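Local coordinates for uncharacterized protein (PDB 3RQB), which is of unknown function but probably hydrolyses acyl-CoA thioesters, as a protein with two hot dog domains, at residues B[170-175]-B[190-195]. Residues are numbered along the deposited sequence; the frame is centred on the assembly and turned at random.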
loop_
_atom_site.group_PDB
_atom_site.type_symbol
_atom_site.label_atom_id
_atom_site.label_comp_id
_atom_site.label_asym_id
_atom_site.label_seq_id
_atom_site.Cartn_x
_atom_site.Cartn_y
_atom_site.Cartn_z
ATOM N N GLN B 170 -19.305 -6.519 -4.821
ATOM C CA GLN B 170 -20.355 -5.558 -5.123
ATOM C C GLN B 170 -20.231 -4.905 -6.495
ATOM O O GLN B 170 -19.131 -4.670 -7.005
ATOM C CB GLN B 170 -20.415 -4.479 -4.044
ATOM C CG GLN B 170 -19.229 -3.530 -4.039
ATOM C CD GLN B 170 -19.075 -2.811 -2.704
ATOM O OE1 GLN B 170 -19.457 -3.340 -1.653
ATOM N NE2 GLN B 170 -18.510 -1.598 -2.739
ATOM N N TRP B 171 -21.380 -4.615 -7.088
ATOM C CA TRP B 171 -21.421 -3.733 -8.232
ATOM C C TRP B 171 -21.519 -2.337 -7.669
ATOM O O TRP B 171 -22.275 -2.085 -6.726
ATOM C CB TRP B 171 -22.636 -4.023 -9.106
ATOM C CG TRP B 171 -22.569 -5.341 -9.806
ATOM C CD1 TRP B 171 -23.347 -6.441 -9.569
ATOM C CD2 TRP B 171 -21.669 -5.703 -10.861
ATOM N NE1 TRP B 171 -22.988 -7.463 -10.411
ATOM C CE2 TRP B 171 -21.962 -7.038 -11.216
ATOM C CE3 TRP B 171 -20.643 -5.027 -11.540
ATOM C CZ2 TRP B 171 -21.264 -7.716 -12.224
ATOM C CZ3 TRP B 171 -19.950 -5.699 -12.541
ATOM C CH2 TRP B 171 -20.265 -7.031 -12.870
HETATM N N MSE B 172 -20.739 -1.430 -8.236
HETATM C CA MSE B 172 -20.724 -0.060 -7.761
HETATM C C MSE B 172 -20.380 0.905 -8.888
HETATM O O MSE B 172 -19.601 0.587 -9.799
HETATM C CB MSE B 172 -19.698 0.083 -6.639
HETATM C CG MSE B 172 -18.281 -0.116 -7.137
HETATM SE SE MSE B 172 -17.034 -0.733 -5.794
HETATM C CE MSE B 172 -15.524 -1.098 -6.965
ATOM N N ARG B 173 -20.965 2.093 -8.803
ATOM C CA ARG B 173 -20.651 3.192 -9.693
ATOM C C ARG B 173 -20.947 4.477 -8.949
ATOM O O ARG B 173 -21.577 4.459 -7.892
ATOM C CB ARG B 173 -21.473 3.118 -10.978
ATOM C CG ARG B 173 -22.957 3.342 -10.782
ATOM C CD ARG B 173 -23.636 3.606 -12.118
ATOM N NE ARG B 173 -25.095 3.525 -12.041
ATOM C CZ ARG B 173 -25.866 4.439 -11.454
ATOM N NH1 ARG B 173 -25.309 5.494 -10.874
ATOM N NH2 ARG B 173 -27.189 4.297 -11.439
ATOM N N ASP B 174 -20.446 5.589 -9.467
ATOM C CA ASP B 174 -20.874 6.890 -8.982
ATOM C C ASP B 174 -22.370 6.987 -9.172
ATOM O O ASP B 174 -22.910 6.499 -10.163
ATOM C CB ASP B 174 -20.221 8.014 -9.783
ATOM C CG ASP B 174 -18.703 7.961 -9.741
ATOM O OD1 ASP B 174 -18.078 7.681 -10.797
ATOM O OD2 ASP B 174 -18.140 8.204 -8.649
ATOM N N ASP B 175 -23.043 7.601 -8.214
ATOM C CA ASP B 175 -24.404 8.044 -8.442
ATOM C C ASP B 175 -24.447 9.521 -8.069
ATOM O O ASP B 175 -23.796 9.939 -7.111
ATOM C CB ASP B 175 -25.392 7.238 -7.587
ATOM C CG ASP B 175 -26.851 7.426 -8.027
ATOM O OD1 ASP B 175 -27.135 7.303 -9.246
ATOM O OD2 ASP B 175 -27.710 7.697 -7.153
ATOM N N ASP B 190 -12.675 3.003 -1.367
ATOM C CA ASP B 190 -13.133 3.125 0.009
ATOM C C ASP B 190 -14.638 2.909 0.144
ATOM O O ASP B 190 -15.202 3.125 1.216
ATOM C CB ASP B 190 -12.690 4.425 0.682
ATOM C CG ASP B 190 -12.847 4.360 2.196
ATOM O OD1 ASP B 190 -12.673 3.247 2.736
ATOM O OD2 ASP B 190 -13.158 5.390 2.844
ATOM N N THR B 191 -15.301 2.518 -0.940
ATOM C CA THR B 191 -16.754 2.346 -0.881
ATOM C C THR B 191 -17.172 1.008 -0.248
ATOM O O THR B 191 -18.362 0.726 -0.095
ATOM C CB THR B 191 -17.410 2.488 -2.271
ATOM O OG1 THR B 191 -16.985 1.420 -3.122
ATOM C CG2 THR B 191 -17.026 3.803 -2.902
ATOM N N PHE B 192 -16.192 0.196 0.133
ATOM C CA PHE B 192 -16.477 -1.079 0.786
ATOM C C PHE B 192 -16.835 -0.947 2.256
ATOM O O PHE B 192 -16.156 -0.261 3.025
ATOM C CB PHE B 192 -15.292 -2.032 0.655
ATOM C CG PHE B 192 -14.996 -2.429 -0.757
ATOM C CD1 PHE B 192 -15.922 -3.146 -1.493
ATOM C CD2 PHE B 192 -13.793 -2.091 -1.347
ATOM C CE1 PHE B 192 -15.655 -3.515 -2.801
ATOM C CE2 PHE B 192 -13.524 -2.452 -2.649
ATOM C CZ PHE B 192 -14.456 -3.168 -3.378
ATOM N N VAL B 193 -17.902 -1.633 2.638
ATOM C CA VAL B 193 -18.243 -1.785 4.034
ATOM C C VAL B 193 -17.014 -2.304 4.764
ATOM O O VAL B 193 -16.284 -3.132 4.228
ATOM C CB VAL B 193 -19.387 -2.777 4.178
ATOM C CG1 VAL B 193 -19.349 -3.457 5.536
ATOM C CG2 VAL B 193 -20.707 -2.064 3.948
ATOM N N PRO B 194 -16.771 -1.805 5.990
ATOM C CA PRO B 194 -15.568 -2.144 6.757
ATOM C C PRO B 194 -15.509 -3.633 7.018
ATOM O O PRO B 194 -16.487 -4.187 7.536
ATOM C CB PRO B 194 -15.791 -1.416 8.091
ATOM C CG PRO B 194 -16.750 -0.344 7.781
ATOM C CD PRO B 194 -17.670 -0.933 6.759
ATOM N N ARG B 195 -14.377 -4.263 6.715
ATOM C CA ARG B 195 -14.305 -5.721 6.760
ATOM C C ARG B 195 -14.904 -6.264 8.073
ATOM O O ARG B 195 -15.728 -7.189 8.069
ATOM C CB ARG B 195 -12.860 -6.201 6.571
ATOM C CG ARG B 195 -12.244 -5.913 5.192
ATOM C CD ARG B 195 -13.032 -6.553 4.057
ATOM N NE ARG B 195 -14.096 -5.672 3.577
ATOM C CZ ARG B 195 -15.254 -6.080 3.062
ATOM N NH1 ARG B 195 -15.527 -7.367 2.955
ATOM N NH2 ARG B 195 -16.149 -5.195 2.655
#
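The carboxamide of Q170 lies obliquely against the ring of F192, with NE2 of Q170 3.3 Å from F192 CD1. Amide and ring planes are 41° apart, which excludes a parallel stack. F192 also meets M172, a selenomethionine: SE of M172 stands 4.8 Å from the ring centroid, 36° off the ring normal, a Met-aromatic contact in oblique geometry. The methyl of M172 approaches the ring obliquely too, CE of M172 being 4.3 Å from F192 CZ. T191 completes the cluster through its hydroxyl, OG1 of T191 lying 3.4 Å from M172 SE; that hydroxyl is hydrogen-bonded to the carbonyl oxygen of L188, at the end of helix 182-188.

Q170 and M172 reach across because they sit two residues apart on strand 168-174 with their CB atoms directed at the loop. In Q170, CG is placed between the backbone N and carbonyl carbon (chi1 70°), M172 does likewise, and each chain then runs extended to its end. Were Q170 an alanine, F192 would lose the amide lying against CD1 and CE1, and the ring would probably be less restrained from turning. Farther out, backbone hydrogen bonds to G232 and L230 tie Q170 and M172 to strand 230-240, while A234 and Q246 touch F192 and V250 touches M172. The buried contact thus joins the connection between helices 182-188 and 195-200 to the strands of the C-terminal acyl-CoA thioesterase domain, consistent with the hot dog fold, in which an antiparallel sheet curls around a central helix.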